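Local structure of DUF1076 domain-containing protein (Salmonella typhi, 6IAI) at residues A[44-48]-A[108-113]; A[51-57]-A[70-74]. The protein acts as a type III secretion system effector with E3/E4 ubiquitin ligase activity that binds diubiquitin, this chain being its N-terminal part. All coordinates share one frame; numbering follows the deposited sequence.

Contact 1 (A[44-48]-A[108-113]); sequences LELIR and LERQLN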
ATOM      1  N   LEU A  44       8.467  -5.074  -0.667  1.00 33.67           N
ATOM      2  CA  LEU A  44       8.838  -3.774  -1.227  1.00 32.40           C
ATOM      3  C   LEU A  44       9.196  -3.878  -2.711  1.00 35.17           C
ATOM      4  O   LEU A  44       8.747  -3.047  -3.506  1.00 34.98           O
ATOM      5  CB  LEU A  44       9.985  -3.142  -0.424  1.00 31.92           C
ATOM      6  CG  LEU A  44       9.680  -2.834   1.042  1.00 34.06           C
ATOM      7  CD1 LEU A  44      10.965  -2.565   1.807  1.00 32.92           C
ATOM      8  CD2 LEU A  44       8.640  -1.692   1.173  1.00 34.67           C
ATOM      9  N   GLU A  45       9.908  -4.943  -3.099  1.00 32.83           N
ATOM     10  CA  GLU A  45      10.268  -5.159  -4.507  1.00 33.56           C
ATOM     11  C   GLU A  45       9.049  -5.460  -5.357  1.00 37.76           C
ATOM     12  O   GLU A  45       8.923  -4.906  -6.450  1.00 39.57           O
ATOM     13  CB  GLU A  45      11.369  -6.214  -4.677  1.00 35.61           C
ATOM     14  CG  GLU A  45      12.365  -5.885  -5.795  1.00 54.47           C
ATOM     15  CD  GLU A  45      12.809  -4.428  -5.957  1.00 80.63           C
ATOM     16  OE1 GLU A  45      12.443  -3.815  -6.985  1.00 76.67           O
ATOM     17  OE2 GLU A  45      13.457  -3.879  -5.035  1.00 68.72           O
ATOM     18  N   LEU A  46       8.099  -6.241  -4.818  1.00 31.06           N
ATOM     19  CA  LEU A  46       6.850  -6.509  -5.503  1.00 29.84           C
ATOM     20  C   LEU A  46       6.054  -5.187  -5.707  1.00 34.32           C
ATOM     21  O   LEU A  46       5.555  -4.956  -6.802  1.00 36.18           O
ATOM     22  CB  LEU A  46       5.990  -7.552  -4.725  1.00 29.41           C
ATOM     23  CG  LEU A  46       4.604  -7.857  -5.318  1.00 31.05           C
ATOM     24  CD1 LEU A  46       4.731  -8.511  -6.736  1.00 30.00           C
ATOM     25  CD2 LEU A  46       3.767  -8.663  -4.347  1.00 27.78           C
ATOM     26  N   ILE A  47       5.964  -4.326  -4.677  1.00 29.27           N
ATOM     27  CA  ILE A  47       5.259  -3.041  -4.790  1.00 28.47           C
ATOM     28  C   ILE A  47       5.924  -2.153  -5.840  1.00 33.37           C
ATOM     29  O   ILE A  47       5.236  -1.673  -6.737  1.00 32.71           O
ATOM     30  CB  ILE A  47       5.085  -2.322  -3.430  1.00 31.25           C
ATOM     31  CG1 ILE A  47       4.300  -3.205  -2.426  1.00 31.05           C
ATOM     32  CG2 ILE A  47       4.409  -0.939  -3.626  1.00 31.35           C
ATOM     33  CD1 ILE A  47       4.396  -2.722  -0.919  1.00 33.36           C
ATOM     34  N   ARG A  48       7.272  -2.011  -5.766  1.00 31.77           N
ATOM     35  CA  ARG A  48       8.096  -1.220  -6.689  1.00 31.18           C
ATOM     36  C   ARG A  48       7.913  -1.693  -8.119  1.00 37.67           C
ATOM     37  O   ARG A  48       7.505  -0.882  -8.958  1.00 37.57           O
ATOM     38  CB  ARG A  48       9.594  -1.249  -6.267  1.00 27.11           C
ATOM     39  CG  ARG A  48       9.873  -0.510  -4.954  1.00 28.04           C
ATOM     40  CD  ARG A  48      11.350  -0.282  -4.693  1.00 28.62           C
ATOM     41  NE  ARG A  48      12.064  -1.299  -3.921  1.00 41.25           N
ATOM     42  CZ  ARG A  48      12.462  -1.203  -2.658  1.00 46.33           C
ATOM     43  NH1 ARG A  48      12.242  -0.104  -1.970  1.00 40.45           N
ATOM     44  NH2 ARG A  48      13.125  -2.194  -2.094  1.00 46.01           N
ATOM     45  N   LEU A 108       5.437   3.797   4.545  1.00 29.52           N
ATOM     46  CA  LEU A 108       5.473   3.022   3.312  1.00 29.29           C
ATOM     47  C   LEU A 108       6.329   3.734   2.250  1.00 31.96           C
ATOM     48  O   LEU A 108       7.220   3.107   1.668  1.00 31.76           O
ATOM     49  CB  LEU A 108       4.048   2.686   2.800  1.00 29.32           C
ATOM     50  CG  LEU A 108       3.987   1.796   1.560  1.00 32.34           C
ATOM     51  CD1 LEU A 108       4.737   0.470   1.781  1.00 31.33           C
ATOM     52  CD2 LEU A 108       2.561   1.624   1.083  1.00 33.29           C
ATOM     53  N   GLU A 109       6.117   5.052   2.063  1.00 29.34           N
ATOM     54  CA  GLU A 109       6.910   5.879   1.126  1.00 28.78           C
ATOM     55  C   GLU A 109       8.401   5.842   1.447  1.00 33.46           C
ATOM     56  O   GLU A 109       9.222   5.580   0.567  1.00 34.35           O
ATOM     57  CB  GLU A 109       6.390   7.318   1.113  1.00 29.23           C
ATOM     58  CG  GLU A 109       6.706   8.006  -0.198  1.00 31.89           C
ATOM     59  CD  GLU A 109       6.136   9.392  -0.298  1.00 39.54           C
ATOM     60  OE1 GLU A 109       4.923   9.514  -0.581  1.00 44.20           O
ATOM     61  OE2 GLU A 109       6.890  10.357  -0.043  1.00 34.34           O
ATOM     62  N   ARG A 110       8.729   6.011   2.726  1.00 31.70           N
ATOM     63  CA  ARG A 110      10.096   5.977   3.237  1.00 32.29           C
ATOM     64  C   ARG A 110      10.747   4.643   2.935  1.00 37.30           C
ATOM     65  O   ARG A 110      11.869   4.622   2.454  1.00 38.22           O
ATOM     66  CB  ARG A 110      10.083   6.280   4.745  1.00 35.49           C
ATOM     67  CG  ARG A 110      11.454   6.506   5.375  1.00 45.45           C
ATOM     68  CD  ARG A 110      11.304   6.951   6.819  1.00 55.04           C
ATOM     69  NE  ARG A 110      10.738   8.301   6.937  1.00 64.60           N
ATOM     70  CZ  ARG A 110       9.778   8.660   7.790  1.00 77.85           C
ATOM     71  NH1 ARG A 110       9.245   7.766   8.619  1.00 57.98           N
ATOM     72  NH2 ARG A 110       9.347   9.914   7.822  1.00 64.79           N
ATOM     73  N   GLN A 111      10.033   3.518   3.158  1.00 35.72           N
ATOM     74  CA  GLN A 111      10.572   2.175   2.878  1.00 34.67           C
ATOM     75  C   GLN A 111      10.739   1.905   1.376  1.00 38.69           C
ATOM     76  O   GLN A 111      11.712   1.264   0.965  1.00 37.55           O
ATOM     77  CB  GLN A 111       9.700   1.106   3.512  1.00 35.68           C
ATOM     78  CG  GLN A 111       9.643   1.159   5.046  1.00 29.50           C
ATOM     79  CD  GLN A 111       8.707   0.073   5.530  1.00 48.49           C
ATOM     80  OE1 GLN A 111       8.808  -1.092   5.118  1.00 41.17           O
ATOM     81  NE2 GLN A 111       7.756   0.436   6.387  1.00 37.72           N
ATOM     82  N   LEU A 112       9.778   2.391   0.556  1.00 34.31           N
ATOM     83  CA  LEU A 112       9.832   2.227  -0.896  1.00 33.36           C
ATOM     84  C   LEU A 112      11.026   2.945  -1.536  1.00 39.27           C
ATOM     85  O   LEU A 112      11.554   2.461  -2.540  1.00 37.24           O
ATOM     86  CB  LEU A 112       8.527   2.728  -1.550  1.00 32.75           C
ATOM     87  CG  LEU A 112       7.292   1.828  -1.365  1.00 36.02           C
ATOM     88  CD1 LEU A 112       6.058   2.505  -1.869  1.00 33.58           C
ATOM     89  CD2 LEU A 112       7.500   0.436  -1.965  1.00 36.49           C
ATOM     90  N   ASN A 113      11.409   4.132  -0.989  1.00 37.83           N
ATOM     91  CA  ASN A 113      12.503   4.941  -1.525  1.00 37.73           C
ATOM     92  C   ASN A 113      13.846   4.730  -0.811  1.00 45.40           C
ATOM     93  O   ASN A 113      14.851   5.257  -1.279  1.00 47.46           O
ATOM     94  CB  ASN A 113      12.114   6.409  -1.571  1.00 35.37           C
ATOM     95  CG  ASN A 113      10.949   6.703  -2.461  1.00 40.17           C
ATOM     96  OD1 ASN A 113      11.015   6.585  -3.693  1.00 36.65           O
ATOM     97  ND2 ASN A 113       9.845   7.084  -1.864  1.00 33.55           N
TER
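The CD2 methyl of L112 packs against L44, I47 and the aliphatic part of R48. The CB bond of L112 points away from helix 41-53, yet the leucine branch brings CD2 back to within 3.8 Å of I47 CG2 and 4.0 Å of L44 CD2, while R48 CG lies against the same methyl. I47 and L112 run across each other at about a right angle, and the L112 methyl rests on both CB and CG2 of I47. The apolar seam continues with two further pairs: L44 CD2 reaches Q111 CB at 3.8 Å, and I47 CD1 approaches L108 CD1 at 4.2 Å.

The two helical segments cross perpendicularly, at -90°, with axes 10.2 Å apart at closest approach. Both helices pack on the mixed β-sheet: I47 touches V70, L108 touches Y68 and L112 touches V84, giving an α+β arrangement in which this seam joins the two helices.

Polar contacts come from R48. A bend at chi3 (-92°) turns its guanidinium so that NH1 donates to L112 O at 2.7 Å, with an N-H...O angle of 148°; the donor stands above the carbonyl plane, while the oxygen lies near the guanidinium plane. A weak second bond runs from NH1 to Q111 O at 3.3 Å. Within its own helix, R48 NE forms a salt bridge to E45 OE2 at 3.1 Å, and L44 CB covers one guanidinium face, so the group is held from several sides. The amide of Q111 is engaged elsewhere, its OE1 accepting from L39 N.

Contact 2 (A[51-57]-A[70-74]); sequences AIQNGGR and VSNRA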
ATOM      1  N   ALA A  51       4.306  -1.034  -9.427  1.00 32.04           N
ATOM      2  CA  ALA A  51       4.110   0.394  -9.684  1.00 30.54           C
ATOM      3  C   ALA A  51       4.854   0.790 -10.973  1.00 36.23           C
ATOM      4  O   ALA A  51       4.274   1.470 -11.821  1.00 36.65           O
ATOM      5  CB  ALA A  51       4.575   1.216  -8.490  1.00 30.71           C
ATOM      6  N   ILE A  52       6.093   0.289 -11.158  1.00 32.56           N
ATOM      7  CA  ILE A  52       6.882   0.536 -12.358  1.00 32.82           C
ATOM      8  C   ILE A  52       6.119   0.069 -13.626  1.00 42.57           C
ATOM      9  O   ILE A  52       5.938   0.863 -14.558  1.00 43.02           O
ATOM     10  CB  ILE A  52       8.313  -0.076 -12.250  1.00 34.22           C
ATOM     11  CG1 ILE A  52       9.184   0.739 -11.275  1.00 32.81           C
ATOM     12  CG2 ILE A  52       8.974  -0.131 -13.641  1.00 33.69           C
ATOM     13  CD1 ILE A  52      10.335  -0.015 -10.687  1.00 34.98           C
ATOM     14  N   GLN A  53       5.619  -1.189 -13.620  1.00 40.46           N
ATOM     15  CA  GLN A  53       4.868  -1.777 -14.739  1.00 40.15           C
ATOM     16  C   GLN A  53       3.613  -0.980 -15.096  1.00 44.38           C
ATOM     17  O   GLN A  53       3.131  -1.096 -16.224  1.00 45.35           O
ATOM     18  CB  GLN A  53       4.510  -3.255 -14.465  1.00 41.30           C
ATOM     19  CG  GLN A  53       5.689  -4.239 -14.532  1.00 61.40           C
ATOM     20  CD  GLN A  53       5.447  -5.522 -13.731  1.00 99.33           C
ATOM     21  OE1 GLN A  53       4.345  -5.803 -13.206  1.00 95.85           O
ATOM     22  NE2 GLN A  53       6.504  -6.295 -13.530  1.00100.07           N
ATOM     23  N   ASN A  54       3.100  -0.155 -14.153  1.00 39.42           N
ATOM     24  CA  ASN A  54       1.899   0.645 -14.354  1.00 38.05           C
ATOM     25  C   ASN A  54       2.213   2.109 -14.778  1.00 39.72           C
ATOM     26  O   ASN A  54       1.317   2.954 -14.837  1.00 38.26           O
ATOM     27  CB  ASN A  54       1.011   0.552 -13.110  1.00 39.32           C
ATOM     28  CG  ASN A  54      -0.478   0.535 -13.404  1.00 55.13           C
ATOM     29  OD1 ASN A  54      -0.965  -0.215 -14.229  1.00 49.86           O
ATOM     30  ND2 ASN A  54      -1.257   1.303 -12.676  1.00 52.35           N
ATOM     31  N   GLY A  55       3.487   2.351 -15.099  1.00 36.42           N
ATOM     32  CA  GLY A  55       4.059   3.608 -15.579  1.00 35.93           C
ATOM     33  C   GLY A  55       3.537   4.906 -15.014  1.00 40.78           C
ATOM     34  O   GLY A  55       3.064   5.749 -15.782  1.00 42.56           O
ATOM     35  N   GLY A  56       3.650   5.087 -13.688  1.00 34.67           N
ATOM     36  CA  GLY A  56       3.226   6.313 -13.014  1.00 33.39           C
ATOM     37  C   GLY A  56       1.758   6.379 -12.641  1.00 38.10           C
ATOM     38  O   GLY A  56       1.336   7.324 -11.969  1.00 38.00           O
ATOM     39  N   ARG A  57       0.959   5.404 -13.096  1.00 35.86           N
ATOM     40  CA  ARG A  57      -0.464   5.310 -12.749  1.00 36.36           C
ATOM     41  C   ARG A  57      -0.547   4.568 -11.448  1.00 38.68           C
ATOM     42  O   ARG A  57       0.244   3.657 -11.203  1.00 38.93           O
ATOM     43  CB  ARG A  57      -1.295   4.589 -13.834  1.00 38.30           C
ATOM     44  CG  ARG A  57      -1.563   5.479 -15.029  1.00 56.66           C
ATOM     45  CD  ARG A  57      -2.155   4.731 -16.230  1.00 72.61           C
ATOM     46  NE  ARG A  57      -1.182   3.800 -16.822  1.00 87.70           N
ATOM     47  CZ  ARG A  57      -0.187   4.154 -17.641  1.00105.60           C
ATOM     48  NH1 ARG A  57      -0.026   5.425 -17.996  1.00 92.10           N
ATOM     49  NH2 ARG A  57       0.645   3.237 -18.120  1.00 94.91           N
ATOM     50  N   VAL A  70      -0.151   3.807  -4.607  1.00 33.59           N
ATOM     51  CA  VAL A  70       1.270   3.951  -4.873  1.00 32.73           C
ATOM     52  C   VAL A  70       1.526   4.068  -6.381  1.00 37.53           C
ATOM     53  O   VAL A  70       0.883   3.409  -7.196  1.00 36.90           O
ATOM     54  CB  VAL A  70       2.228   2.945  -4.154  1.00 36.05           C
ATOM     55  CG1 VAL A  70       1.568   2.053  -3.106  1.00 35.99           C
ATOM     56  CG2 VAL A  70       3.202   2.226  -5.056  1.00 35.35           C
ATOM     57  N   SER A  71       2.444   4.965  -6.736  1.00 34.85           N
ATOM     58  CA  SER A  71       2.883   5.184  -8.107  1.00 34.66           C
ATOM     59  C   SER A  71       4.354   5.429  -8.142  1.00 36.92           C
ATOM     60  O   SER A  71       4.916   5.870  -7.155  1.00 38.64           O
ATOM     61  CB  SER A  71       2.125   6.337  -8.777  1.00 38.34           C
ATOM     62  OG  SER A  71       1.842   7.424  -7.910  1.00 49.93           O
ATOM     63  N   ASN A  72       4.993   5.097  -9.248  1.00 32.46           N
ATOM     64  CA  ASN A  72       6.392   5.456  -9.463  1.00 32.10           C
ATOM     65  C   ASN A  72       6.354   6.820 -10.229  1.00 36.91           C
ATOM     66  O   ASN A  72       5.271   7.422 -10.301  1.00 36.75           O
ATOM     67  CB  ASN A  72       7.166   4.335 -10.185  1.00 26.90           C
ATOM     68  CG  ASN A  72       6.946   4.244 -11.671  1.00 40.34           C
ATOM     69  OD1 ASN A  72       5.845   4.460 -12.195  1.00 33.97           O
ATOM     70  ND2 ASN A  72       7.999   3.910 -12.378  1.00 25.38           N
ATOM     71  N   ARG A  73       7.490   7.325 -10.771  1.00 35.55           N
ATOM     72  CA  ARG A  73       7.513   8.634 -11.482  1.00 35.69           C
ATOM     73  C   ARG A  73       6.982   9.749 -10.570  1.00 39.29           C
ATOM     74  O   ARG A  73       6.148  10.554 -10.975  1.00 38.99           O
ATOM     75  CB  ARG A  73       6.714   8.576 -12.822  1.00 33.52           C
ATOM     76  CG  ARG A  73       7.304   7.598 -13.814  1.00 38.25           C
ATOM     77  CD  ARG A  73       6.470   7.449 -15.040  1.00 47.98           C
ATOM     78  NE  ARG A  73       7.092   6.468 -15.928  1.00 70.53           N
ATOM     79  CZ  ARG A  73       6.669   6.193 -17.156  1.00 87.16           C
ATOM     80  NH1 ARG A  73       5.613   6.824 -17.658  1.00 73.10           N
ATOM     81  NH2 ARG A  73       7.297   5.285 -17.892  1.00 75.19           N
ATOM     82  N   ALA A  74       7.406   9.728  -9.308  1.00 37.09           N
ATOM     83  CA  ALA A  74       6.988  10.705  -8.315  1.00 36.86           C
ATOM     84  C   ALA A  74       7.565  12.090  -8.700  1.00 40.49           C
ATOM     85  O   ALA A  74       6.913  13.115  -8.504  1.00 40.31           O
ATOM     86  CB  ALA A  74       7.482  10.275  -6.952  1.00 37.04           C
TER
HETATM   87  O   HOH W   1       2.894   3.644 -10.952  1.00 39.94           O
HETATM   88  O   HOH W   2       7.647   3.563 -15.193  1.00 43.02           O
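V70 packs its CG2 methyl on A51 CB at 3.8 Å, placing the strand beside the last turns of helix 41-53; its backbone pairs with I59. S71, whose backbone pairs with K83, brings CB to 3.4 Å from G56 O.

N72 does most of the work. With chi1 at 78°, its amide reaches into the helix-to-turn junction, where OD1 accepts a weak bond from G56 N (2.7 Å, N-H...O angle only 124°). The other amide arm, ND2, lies 3.6 Å from I52 CG1, the two side chains crossing at about a right angle. This nitrogen also donates to water 2 at 2.9 Å, which in turn donates to I52 O, and makes a weak bond to N79 O. The backbone N of N72 donates to water 1, which sits 2.7 Å from A51 O and so ties the strand end to the helix end. G56 CA adds a CA-H...O contact to N72 O.

R73, extended from CG to NE, lays a guanidinium face over G55, whose CA stands 4.0 Å above the plane centre.

What follows the helix end on the partner side is a type I' β turn from N54 to R57, closed by the backbone bond R57 N to N54 O and braced by the side-chain bond N54 ND2 to R57 O. With positive-phi glycines, G55 and G56, at both central positions, this type I' turn links the end of helix 41-53 to the β-hairpin of strands 59-63 and 66-71.

Both contacts use helix 41-53 and meet directly, I47 CG2 of contact 1 lying 3.7 Å from V70 CG2 of contact 2. Contact 1 is closer to the centre of the chain (about 9 Å, centre to centre, against about 13 Å) and its leucine and isoleucine branches fill the layer between two helices and the sheet, with the arginine bonds at one edge. Contact 2 takes the end of the same helix and the turn after it to the end of strand 66-71; apart from the A51-V70 pair, it relies largely on backbone groups, an asparagine amide, an arginine laid over the turn and water. Side-chain packing thus dominates inward, amide and solvent bridging outward.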